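Local atomic coordinates of aspartate aminotransferase (Thermotoga maritima, PDB entry 1O4S), a protein that catalyses the pyridoxal-phosphate-dependent transfer of the amino group from L-aspartate to 2-oxoglutarate, giving oxaloacetate and L-glutamate. Residues 214-219 with 326-331; 50-55 with 300-305; 342-347 with 380-385; 40-45 with 372-377. One frame throughout, in Å; residues are numbered along the deposited sequence.

Contact 1. Residues 214-219 with 326-331; sequences EVYDSL and AFYLFF. With PLP (pyridoxal-5'-phosphate), chain M.
The backbones come nearest at Tyr216 and Ala326, with their CA atoms 5.2 Å apart, and beside them Ala326 N donates a hydrogen bond to Leu219 O over 2.9 Å. Two type I beta turns in series, Glu214 to Asp217 and Tyr216 to Leu219, shape the first segment. Tyr216 holds CG beside its backbone N (chi1 -67°), which carries the ring across to the second segment. Ala326 CB lies over one face and makes a CH-pi contact, 3.8 Å from the ring centroid. An edge of Tyr216 points at the face of Phe327, with planes at 79°. An edge of Tyr328 points at the face of Tyr216, with planes at 85°. Both pairs are offset edge-to-face stacks, and the three rings form an aromatic cluster. The hydroxyls of Tyr216 and Tyr328 are hydrogen-bonded, OH to OH 2.6 Å. Tyr216 OH also makes a very short 2.5 Å hydrogen bond to O3 of the pyridoxal phosphate. A tyrosine bonded to this cofactor oxygen is familiar in fold type I aminotransferases. A phenylalanine at this position would probably leave both PLP O3 and Tyr328 OH without the hydroxyl that links them. Val215 CG2 packs on the cofactor ring, 3.6 Å from PLP C6. Leu219 CD1 meets the edge of Phe327 at CD2, 3.9 Å away. Tyr328 further touches Arg365, which probably binds the substrate.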
# COMPACT_ATOMS: atom_id res chain seq x y z
N GLU B 214 1.01 11.96 14.66
CA GLU B 214 0.06 12.41 15.66
C GLU B 214 -1.26 11.61 15.64
O GLU B 214 -2.33 12.14 15.92
CB GLU B 214 -0.14 13.93 15.48
CG GLU B 214 1.07 14.72 16.02
CD GLU B 214 0.98 16.25 15.91
OE1 GLU B 214 -0.12 16.86 16.09
OE2 GLU B 214 2.06 16.87 15.68
N VAL B 215 -1.18 10.33 15.33
CA VAL B 215 -2.38 9.51 15.15
C VAL B 215 -3.22 9.35 16.42
O VAL B 215 -4.41 9.02 16.33
CB VAL B 215 -2.10 8.09 14.63
CG1 VAL B 215 -1.84 8.13 13.19
CG2 VAL B 215 -0.99 7.39 15.41
N TYR B 216 -2.60 9.57 17.58
CA TYR B 216 -3.27 9.41 18.87
C TYR B 216 -3.70 10.74 19.43
O TYR B 216 -4.09 10.82 20.57
CB TYR B 216 -2.35 8.70 19.87
CG TYR B 216 -2.06 7.26 19.52
CD1 TYR B 216 -3.00 6.28 19.75
CD2 TYR B 216 -0.85 6.88 18.99
CE1 TYR B 216 -2.75 4.97 19.46
CE2 TYR B 216 -0.58 5.55 18.69
CZ TYR B 216 -1.54 4.61 18.92
OH TYR B 216 -1.33 3.29 18.63
N ASP B 217 -3.66 11.79 18.62
CA ASP B 217 -3.91 13.15 19.13
C ASP B 217 -5.31 13.41 19.74
O ASP B 217 -5.48 14.39 20.49
CB ASP B 217 -3.59 14.22 18.09
CG ASP B 217 -4.59 14.28 16.93
OD1 ASP B 217 -4.61 15.32 16.22
OD2 ASP B 217 -5.34 13.35 16.60
N SER B 218 -6.29 12.57 19.39
CA SER B 218 -7.65 12.65 19.91
C SER B 218 -7.74 11.95 21.23
O SER B 218 -8.60 12.26 22.03
CB SER B 218 -8.64 11.91 18.97
OG SER B 218 -9.22 12.87 18.13
N LEU B 219 -6.91 10.93 21.40
CA LEU B 219 -6.95 10.14 22.62
C LEU B 219 -6.01 10.75 23.65
O LEU B 219 -4.95 10.21 23.97
CB LEU B 219 -6.60 8.68 22.31
CG LEU B 219 -7.70 7.91 21.58
CD1 LEU B 219 -7.18 6.76 20.79
CD2 LEU B 219 -8.69 7.42 22.61
N ALA B 326 -2.88 8.23 23.99
CA ALA B 326 -2.90 6.88 23.41
C ALA B 326 -3.56 5.92 24.41
O ALA B 326 -4.35 6.37 25.24
CB ALA B 326 -1.48 6.42 22.98
N PHE B 327 -3.33 4.61 24.30
CA PHE B 327 -3.99 3.67 25.20
C PHE B 327 -3.05 2.60 25.68
O PHE B 327 -3.44 1.44 25.90
CB PHE B 327 -5.27 3.10 24.60
CG PHE B 327 -5.17 2.64 23.17
CD1 PHE B 327 -4.63 1.40 22.85
CD2 PHE B 327 -5.67 3.43 22.15
CE1 PHE B 327 -4.56 0.99 21.52
CE2 PHE B 327 -5.61 3.01 20.84
CZ PHE B 327 -5.05 1.80 20.53
N TYR B 328 -1.81 3.04 25.92
CA TYR B 328 -0.72 2.22 26.46
C TYR B 328 -0.20 2.72 27.81
O TYR B 328 -0.25 3.93 28.16
CB TYR B 328 0.43 2.16 25.48
CG TYR B 328 -0.03 1.94 24.08
CD1 TYR B 328 -0.51 0.71 23.68
CD2 TYR B 328 -0.07 3.00 23.17
CE1 TYR B 328 -0.98 0.51 22.42
CE2 TYR B 328 -0.53 2.81 21.89
CZ TYR B 328 -0.99 1.54 21.51
OH TYR B 328 -1.43 1.28 20.23
N LEU B 329 0.29 1.76 28.58
CA LEU B 329 0.97 2.02 29.81
C LEU B 329 2.27 1.19 29.77
O LEU B 329 2.24 -0.03 29.58
CB LEU B 329 0.07 1.67 31.00
CG LEU B 329 0.58 2.26 32.32
CD1 LEU B 329 -0.56 2.70 33.22
CD2 LEU B 329 1.47 1.26 33.03
N PHE B 330 3.41 1.87 29.92
CA PHE B 330 4.72 1.24 29.79
C PHE B 330 5.37 1.13 31.18
O PHE B 330 5.97 2.09 31.68
CB PHE B 330 5.56 2.07 28.83
CG PHE B 330 6.67 1.31 28.14
CD1 PHE B 330 7.97 1.76 28.20
CD2 PHE B 330 6.40 0.18 27.38
CE1 PHE B 330 8.98 1.08 27.56
CE2 PHE B 330 7.38 -0.50 26.74
CZ PHE B 330 8.68 -0.06 26.82
N PHE B 331 5.25 -0.02 31.83
CA PHE B 331 5.74 -0.12 33.21
C PHE B 331 7.02 -0.92 33.37
O PHE B 331 7.42 -1.64 32.46
CB PHE B 331 4.64 -0.54 34.20
CG PHE B 331 4.12 -1.96 34.04
CD1 PHE B 331 2.99 -2.23 33.26
CD2 PHE B 331 4.68 -3.01 34.77
CE1 PHE B 331 2.46 -3.53 33.18
CE2 PHE B 331 4.17 -4.32 34.68
CZ PHE B 331 3.05 -4.58 33.89
N1 PLP M . 1.93 5.24 14.52
C2 PLP M . 1.76 4.60 15.73
C2A PLP M . 2.81 4.88 16.77
C3 PLP M . 0.69 3.71 15.94
O3 PLP M . 0.55 3.16 17.02
C4 PLP M . -0.27 3.52 14.93
C4A PLP M . -1.46 2.57 15.17
C5 PLP M . -0.06 4.22 13.72
C6 PLP M . 1.04 5.06 13.54
C5A PLP M . -0.95 4.16 12.50
O4P PLP M . -1.53 2.97 11.98
P PLP M . -2.54 2.99 10.74
O1P PLP M . -3.50 1.94 11.15
O2P PLP M . -3.12 4.33 10.57
O3P PLP M . -1.62 2.54 9.67

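Contact 2. Residues 50-55 with 300-305; sequences EPDFPT and QTFKER
Asp52 and Arg305 form a salt bridge between a loop and helix 296-315. The guanidinium grips the carboxylate end-on with two nitrogens. Arg305 NH1 reaches Asp52 OD1 at 2.9 Å in an almost straight bond of 172°. Arg305 NH2 reaches the syn lone pair of Asp52 OD2 at 2.8 Å, in a more bent bond. The two planes are 35° apart, and the extended arginine chain meets the aspartate from the opposite direction. Pro51, Phe302 and Arg305 make up the buried side, where Phe302 CZ lies 4.0 Å from Pro51 CB. Asp52, Phe53 and Thr301 are partly exposed and face solvent more, and there Phe53 packs without bonds. The edge of its ring meets Thr301, with Phe53 CZ 3.8 Å from Thr301 CB. Its CE2 is 4.1 Å from Phe302 CE2, where the two side chains slide past each other. Thr301 OG1 is bonded to Tyr297 O within the helix. Lys73 of the second subunit bonds to Pro51 O, so the loop also lies at the dimer interface. Asp52 brings a negative charge from the loop and Arg305 a positive one from the helix. The buried guanidinium thus has a paired carboxylate, which probably offsets its charge and fixes its rotation.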
# COMPACT_ATOMS: atom_id res chain seq x y z
N GLU B 50 -5.05 -1.45 18.65
CA GLU B 50 -6.26 -0.85 18.07
C GLU B 50 -7.39 -0.76 19.08
O GLU B 50 -7.53 -1.65 19.90
CB GLU B 50 -6.77 -1.66 16.84
CG GLU B 50 -7.34 -3.04 17.16
CD GLU B 50 -7.47 -3.95 15.96
OE1 GLU B 50 -7.71 -3.43 14.84
OE2 GLU B 50 -7.37 -5.19 16.16
N PRO B 51 -8.22 0.29 18.96
CA PRO B 51 -9.35 0.43 19.88
C PRO B 51 -10.34 -0.72 19.75
O PRO B 51 -10.49 -1.35 18.69
CB PRO B 51 -9.95 1.80 19.51
CG PRO B 51 -8.88 2.50 18.74
CD PRO B 51 -8.14 1.41 18.01
N ASP B 52 -11.00 -1.02 20.85
CA ASP B 52 -12.00 -2.09 20.88
C ASP B 52 -13.42 -1.53 20.62
O ASP B 52 -14.38 -1.90 21.29
CB ASP B 52 -11.94 -2.79 22.24
CG ASP B 52 -12.16 -1.84 23.42
OD1 ASP B 52 -11.61 -0.73 23.42
OD2 ASP B 52 -12.85 -2.13 24.41
N PHE B 53 -13.54 -0.56 19.75
CA PHE B 53 -14.82 0.04 19.45
C PHE B 53 -15.08 -0.34 17.99
O PHE B 53 -14.15 -0.62 17.24
CB PHE B 53 -14.78 1.56 19.63
CG PHE B 53 -14.99 2.02 21.04
CD1 PHE B 53 -16.11 2.76 21.39
CD2 PHE B 53 -14.07 1.73 22.03
CE1 PHE B 53 -16.31 3.18 22.72
CE2 PHE B 53 -14.27 2.14 23.34
CZ PHE B 53 -15.39 2.86 23.67
N PRO B 54 -16.34 -0.37 17.59
CA PRO B 54 -16.67 -0.62 16.18
C PRO B 54 -16.39 0.63 15.42
O PRO B 54 -16.18 1.69 16.00
CB PRO B 54 -18.19 -0.94 16.21
CG PRO B 54 -18.73 -0.33 17.49
CD PRO B 54 -17.55 -0.18 18.43
N THR B 55 -16.39 0.50 14.10
CA THR B 55 -16.53 1.64 13.21
C THR B 55 -17.82 2.38 13.57
O THR B 55 -18.85 1.75 13.73
CB THR B 55 -16.63 1.14 11.77
OG1 THR B 55 -15.41 0.51 11.41
CG2 THR B 55 -16.82 2.30 10.82
N GLN B 300 -13.64 9.32 26.27
CA GLN B 300 -13.94 9.37 27.71
C GLN B 300 -13.89 7.98 28.32
O GLN B 300 -13.47 7.82 29.47
CB GLN B 300 -15.32 10.00 27.98
CG GLN B 300 -15.79 9.96 29.47
CD GLN B 300 -14.91 10.79 30.47
OE1 GLN B 300 -14.95 10.54 31.69
NE2 GLN B 300 -14.14 11.77 29.96
N THR B 301 -14.34 6.99 27.55
CA THR B 301 -14.20 5.61 27.96
C THR B 301 -12.71 5.24 28.19
O THR B 301 -12.38 4.61 29.18
CB THR B 301 -14.80 4.67 26.91
OG1 THR B 301 -16.22 4.93 26.74
CG2 THR B 301 -14.65 3.24 27.38
N PHE B 302 -11.83 5.63 27.27
CA PHE B 302 -10.41 5.39 27.42
C PHE B 302 -9.78 6.18 28.58
O PHE B 302 -8.92 5.66 29.28
CB PHE B 302 -9.65 5.67 26.11
CG PHE B 302 -9.57 4.49 25.18
CD1 PHE B 302 -8.67 3.48 25.40
CD2 PHE B 302 -10.43 4.38 24.10
CE1 PHE B 302 -8.61 2.38 24.54
CE2 PHE B 302 -10.35 3.30 23.24
CZ PHE B 302 -9.44 2.30 23.47
N LYS B 303 -10.24 7.41 28.79
CA LYS B 303 -9.76 8.23 29.91
C LYS B 303 -10.03 7.54 31.24
O LYS B 303 -9.17 7.49 32.09
CB LYS B 303 -10.43 9.61 29.90
CG LYS B 303 -9.93 10.61 30.96
CD LYS B 303 -10.47 12.02 30.66
CE LYS B 303 -9.92 13.05 31.62
NZ LYS B 303 -10.65 14.37 31.61
N GLU B 304 -11.23 6.99 31.40
CA GLU B 304 -11.58 6.36 32.65
C GLU B 304 -10.92 4.99 32.85
O GLU B 304 -10.65 4.60 33.99
CB GLU B 304 -13.10 6.37 32.85
CG GLU B 304 -13.88 5.16 32.43
CD GLU B 304 -15.31 5.25 32.93
OE1 GLU B 304 -15.75 6.42 33.22
OE2 GLU B 304 -16.00 4.18 33.01
N ARG B 305 -10.61 4.29 31.76
CA ARG B 305 -9.79 3.09 31.83
C ARG B 305 -8.34 3.43 32.23
O ARG B 305 -7.71 2.72 33.00
CB ARG B 305 -9.75 2.37 30.47
CG ARG B 305 -11.08 1.73 30.02
CD ARG B 305 -11.09 1.44 28.59
NE ARG B 305 -12.27 0.70 28.14
CZ ARG B 305 -12.40 0.25 26.91
NH1 ARG B 305 -11.44 0.48 26.02
NH2 ARG B 305 -13.48 -0.45 26.55

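Contact 3. Residues 342-347 with 380-385; sequences ERLLEE and DRIEDF
Phe385 reaches from helix 372-386 across to Leu344 on helix 337-348. The axes of the short helical segments approach to 11.0 Å and cross at 115°, so the gap is bridged by side chains. With CG anti to the backbone N (chi1 177°), Phe385 extends its ring across the gap. Starting at its base, Phe385 CB lies 3.9 Å from Leu344 CD1. The same methyl is 3.6 Å from Phe385 CG and also meets CD2. It sits over one ring face, offset toward the rim, and makes a CH-pi contact 24° off the ring normal. Farther along, Phe385 CE1 has the carboxylate oxygen Glu347 OE1 at its edge, 3.8 Å away. At the tip, Phe385 CZ comes 3.9 Å from Arg343 CB and just as near to Leu344 N. The charged end of Arg343 leads away from the ring. Leu344 CD1 also packs on Ile382 CG1, 4.0 Å away, one turn earlier on the other helix. Between these segments the centre is thus apolar, with Glu347 OE1 and the aliphatic base of Arg343 at the ring's edge. Phe340 adds an edge-to-face partner to Phe385. Leu345 packs against helix 27-38. Leu344 also packs on Val350 and Leu352 of strand 350-354, and Arg381 on Val350, so both helices border that strand of the small sheet.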
# COMPACT_ATOMS: atom_id res chain seq x y z
N GLU B 342 6.52 -13.98 28.88
CA GLU B 342 6.35 -15.40 28.58
C GLU B 342 5.70 -16.11 29.77
O GLU B 342 4.79 -16.91 29.60
CB GLU B 342 7.72 -16.07 28.25
CG GLU B 342 8.21 -15.80 26.83
CD GLU B 342 9.59 -16.41 26.52
OE1 GLU B 342 10.25 -16.96 27.43
OE2 GLU B 342 10.01 -16.33 25.33
N ARG B 343 6.17 -15.77 30.96
CA ARG B 343 5.74 -16.42 32.19
C ARG B 343 4.36 -15.98 32.62
O ARG B 343 3.56 -16.78 33.06
CB ARG B 343 6.73 -16.10 33.30
CG ARG B 343 8.10 -16.72 33.08
CD ARG B 343 9.16 -16.32 34.11
NE ARG B 343 10.50 -16.60 33.56
CZ ARG B 343 11.26 -17.66 33.84
NH1 ARG B 343 10.88 -18.58 34.73
NH2 ARG B 343 12.45 -17.78 33.24
N LEU B 344 4.10 -14.68 32.50
CA LEU B 344 2.81 -14.12 32.84
C LEU B 344 1.76 -14.72 31.91
O LEU B 344 0.67 -15.08 32.34
CB LEU B 344 2.84 -12.60 32.74
CG LEU B 344 1.54 -11.85 33.08
CD1 LEU B 344 1.31 -11.79 34.56
CD2 LEU B 344 1.60 -10.46 32.52
N LEU B 345 2.10 -14.84 30.63
CA LEU B 345 1.21 -15.51 29.70
C LEU B 345 0.97 -16.96 30.08
O LEU B 345 -0.17 -17.39 30.15
CB LEU B 345 1.73 -15.42 28.28
CG LEU B 345 0.81 -16.05 27.22
CD1 LEU B 345 -0.60 -15.40 27.18
CD2 LEU B 345 1.47 -15.99 25.86
N GLU B 346 2.02 -17.73 30.32
CA GLU B 346 1.86 -19.17 30.54
C GLU B 346 1.20 -19.45 31.90
O GLU B 346 0.42 -20.37 32.00
CB GLU B 346 3.18 -19.93 30.32
CG GLU B 346 4.13 -20.01 31.52
CD GLU B 346 5.62 -20.34 31.20
OE1 GLU B 346 6.43 -20.38 32.17
OE2 GLU B 346 6.00 -20.55 30.01
N GLU B 347 1.46 -18.62 32.91
CA GLU B 347 1.00 -18.90 34.27
C GLU B 347 -0.36 -18.22 34.58
O GLU B 347 -1.22 -18.81 35.25
CB GLU B 347 2.06 -18.48 35.32
CG GLU B 347 3.42 -19.20 35.16
CD GLU B 347 4.52 -18.74 36.14
OE1 GLU B 347 4.18 -18.13 37.19
OE2 GLU B 347 5.73 -18.99 35.86
N ASP B 380 -5.55 -7.92 38.70
CA ASP B 380 -5.59 -8.92 39.78
C ASP B 380 -4.52 -9.97 39.57
O ASP B 380 -3.76 -10.28 40.49
CB ASP B 380 -6.94 -9.65 39.78
CG ASP B 380 -7.98 -9.00 40.65
OD1 ASP B 380 -9.17 -9.43 40.61
OD2 ASP B 380 -7.72 -8.06 41.44
N ARG B 381 -4.51 -10.56 38.38
CA ARG B 381 -3.60 -11.67 38.08
C ARG B 381 -2.16 -11.19 38.08
O ARG B 381 -1.27 -11.88 38.57
CB ARG B 381 -3.90 -12.28 36.72
CG ARG B 381 -5.25 -12.97 36.59
CD ARG B 381 -5.56 -13.21 35.14
NE ARG B 381 -6.82 -13.90 34.90
CZ ARG B 381 -7.13 -14.50 33.76
NH1 ARG B 381 -6.25 -14.55 32.76
NH2 ARG B 381 -8.31 -15.08 33.63
N ILE B 382 -1.95 -10.00 37.52
CA ILE B 382 -0.64 -9.36 37.51
C ILE B 382 -0.14 -9.13 38.93
O ILE B 382 1.04 -9.32 39.17
CB ILE B 382 -0.67 -8.06 36.67
CG1 ILE B 382 -0.81 -8.41 35.18
CG2 ILE B 382 0.62 -7.21 36.89
CD1 ILE B 382 -0.99 -7.21 34.29
N GLU B 383 -1.03 -8.75 39.85
CA GLU B 383 -0.68 -8.43 41.25
C GLU B 383 -0.26 -9.71 42.00
O GLU B 383 0.72 -9.72 42.76
CB GLU B 383 -1.85 -7.73 41.95
CG GLU B 383 -1.59 -7.27 43.39
CD GLU B 383 -2.74 -6.46 44.02
OE1 GLU B 383 -3.77 -6.19 43.36
OE2 GLU B 383 -2.61 -6.08 45.20
N ASP B 384 -1.01 -10.78 41.75
CA ASP B 384 -0.66 -12.11 42.23
C ASP B 384 0.70 -12.61 41.72
O ASP B 384 1.47 -13.26 42.44
CB ASP B 384 -1.75 -13.11 41.84
CG ASP B 384 -2.99 -13.02 42.74
OD1 ASP B 384 -3.03 -12.14 43.65
OD2 ASP B 384 -3.95 -13.81 42.63
N PHE B 385 0.98 -12.31 40.45
CA PHE B 385 2.19 -12.74 39.79
C PHE B 385 3.38 -11.96 40.36
O PHE B 385 4.47 -12.54 40.60
CB PHE B 385 2.02 -12.51 38.29
CG PHE B 385 3.23 -12.86 37.47
CD1 PHE B 385 3.47 -14.17 37.10
CD2 PHE B 385 4.10 -11.87 37.06
CE1 PHE B 385 4.56 -14.49 36.32
CE2 PHE B 385 5.20 -12.18 36.29
CZ PHE B 385 5.43 -13.51 35.92

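Contact 4. Residues 40-45 with 372-377; sequences GEDVIN and IERLTE
Asp42 and Arg374 supply the ionic part of the contact. Arg374 NH1 donates to the syn lone pair of Asp42 OD1 at 3.1 Å, with the oxygen near the guanidinium plane. Arg374 NH2 adds a weak bond to the same oxygen, Asp42 OD1, at 3.4 Å. The two flat groups are nearly coplanar, 19° apart. The arginine chain bends at chi2 (-73°) and chi3 (-88°), which brings one guanidinium face over Ile44. Arg374 NH2 also lies 3.3 Å from Val43 O. Ile44 supplies the van der Waals part. Its CG1 sits over that guanidinium face, 3.6 Å from Arg374 CZ. Its CD1 packs on the charged Glu377 side chain and comes 3.3 Å from Glu377 OE1. With an alanine in place of Arg374, Asp42 OD1 would probably lose this cation and Ile44 CG1 the group that covers it. Like charges also come close, Asp42 OD2 and Glu377 OE1 being 4.1 Å apart. Within the helix, Thr376 OG1 donates to Ile372 O from above the carbonyl plane. Asp42 is the centre of an inverse gamma turn that leads into strand 44-45, an outermost strand of the small sheet. The contact joins that strand and the turn before it to the start of helix 372-386. Arg381 is paired with Glu377, so two arginines stand near two carboxylates, which would probably ease the repulsion between the acids.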
# COMPACT_ATOMS: atom_id res chain seq x y z
N GLY B 40 -8.94 -23.70 25.01
CA GLY B 40 -9.91 -23.32 26.03
C GLY B 40 -9.37 -22.53 27.22
O GLY B 40 -9.92 -22.62 28.31
N GLU B 41 -8.32 -21.75 27.04
CA GLU B 41 -7.81 -20.95 28.14
C GLU B 41 -8.37 -19.52 28.06
O GLU B 41 -8.64 -18.98 26.96
CB GLU B 41 -6.28 -20.93 28.15
CG GLU B 41 -5.63 -22.31 28.24
CD GLU B 41 -5.65 -22.90 29.63
OE1 GLU B 41 -5.10 -24.03 29.79
OE2 GLU B 41 -6.20 -22.26 30.57
N ASP B 42 -8.55 -18.93 29.25
CA ASP B 42 -9.11 -17.59 29.39
C ASP B 42 -8.00 -16.54 29.36
O ASP B 42 -7.61 -15.99 30.40
CB ASP B 42 -9.95 -17.46 30.67
CG ASP B 42 -10.66 -16.11 30.77
OD1 ASP B 42 -10.89 -15.43 29.71
OD2 ASP B 42 -11.01 -15.65 31.88
N VAL B 43 -7.49 -16.29 28.16
CA VAL B 43 -6.41 -15.33 27.97
C VAL B 43 -7.00 -13.92 27.93
O VAL B 43 -7.86 -13.64 27.10
CB VAL B 43 -5.63 -15.59 26.65
CG1 VAL B 43 -4.71 -14.42 26.30
CG2 VAL B 43 -4.84 -16.90 26.74
N ILE B 44 -6.54 -13.05 28.84
CA ILE B 44 -6.82 -11.63 28.73
C ILE B 44 -5.64 -11.01 27.97
O ILE B 44 -4.51 -11.01 28.44
CB ILE B 44 -7.04 -10.98 30.12
CG1 ILE B 44 -8.11 -11.73 30.92
CG2 ILE B 44 -7.45 -9.51 29.95
CD1 ILE B 44 -8.05 -11.48 32.42
N ASN B 45 -5.93 -10.50 26.79
CA ASN B 45 -4.91 -10.06 25.86
C ASN B 45 -4.84 -8.56 25.88
O ASN B 45 -5.69 -7.89 25.31
CB ASN B 45 -5.21 -10.55 24.43
CG ASN B 45 -4.01 -10.38 23.48
OD1 ASN B 45 -3.37 -9.33 23.44
ND2 ASN B 45 -3.67 -11.45 22.74
N ILE B 372 -13.11 -2.27 31.68
CA ILE B 372 -12.65 -2.16 33.05
C ILE B 372 -12.76 -3.50 33.75
O ILE B 372 -11.89 -3.85 34.54
CB ILE B 372 -13.39 -1.02 33.81
CG1 ILE B 372 -12.79 0.31 33.37
CG2 ILE B 372 -13.23 -1.17 35.34
CD1 ILE B 372 -13.37 1.50 34.05
N GLU B 373 -13.78 -4.27 33.38
CA GLU B 373 -14.01 -5.59 33.95
C GLU B 373 -12.82 -6.53 33.70
O GLU B 373 -12.32 -7.18 34.61
CB GLU B 373 -15.28 -6.22 33.35
CG GLU B 373 -15.62 -7.59 33.97
CD GLU B 373 -16.80 -8.30 33.30
OE1 GLU B 373 -17.22 -7.88 32.21
OE2 GLU B 373 -17.31 -9.31 33.88
N ARG B 374 -12.40 -6.59 32.46
CA ARG B 374 -11.30 -7.46 32.06
C ARG B 374 -9.97 -6.93 32.57
O ARG B 374 -9.12 -7.71 32.97
CB ARG B 374 -11.25 -7.60 30.54
CG ARG B 374 -12.45 -8.31 29.97
CD ARG B 374 -12.44 -9.80 30.23
NE ARG B 374 -11.72 -10.53 29.18
CZ ARG B 374 -11.33 -11.81 29.28
NH1 ARG B 374 -11.57 -12.51 30.39
NH2 ARG B 374 -10.68 -12.38 28.26
N LEU B 375 -9.80 -5.61 32.53
CA LEU B 375 -8.64 -4.95 33.10
C LEU B 375 -8.50 -5.26 34.59
O LEU B 375 -7.40 -5.44 35.09
CB LEU B 375 -8.70 -3.44 32.89
CG LEU B 375 -8.45 -2.92 31.47
CD1 LEU B 375 -8.79 -1.46 31.44
CD2 LEU B 375 -7.01 -3.13 31.07
N THR B 376 -9.63 -5.31 35.29
CA THR B 376 -9.64 -5.57 36.72
C THR B 376 -9.14 -6.97 36.99
O THR B 376 -8.35 -7.18 37.91
CB THR B 376 -11.05 -5.43 37.31
OG1 THR B 376 -11.49 -4.08 37.19
CG2 THR B 376 -11.00 -5.64 38.83
N GLU B 377 -9.64 -7.92 36.21
CA GLU B 377 -9.22 -9.31 36.36
C GLU B 377 -7.75 -9.45 36.00
O GLU B 377 -7.03 -10.16 36.68
CB GLU B 377 -10.06 -10.25 35.48
CG GLU B 377 -10.52 -11.51 36.21
CD GLU B 377 -9.66 -12.74 35.99
OE1 GLU B 377 -9.62 -13.15 34.81
OE2 GLU B 377 -9.07 -13.31 36.99

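How the contacts relate
Contact 4 spans most of the chain and encloses contacts 1 and 2, whose segments alternate. Contact 3 begins after contact 1 closes and alternates with contact 4. Contacts 1 and 2 have centres about 11 Å apart and touch through Phe327 and Phe302. Contacts 3 and 4, also about 11 Å apart between centres, share helix 372-386 and meet at Arg381, whose NH2 forms a salt bridge with Asp42. Arg305 of contact 2 packs on Ile372 and Leu375 of contact 4. Contacts 1 and 3 are about 24 Å apart between centres. Packing thus runs continuously from the cofactor site to the outer helices beside the small sheet.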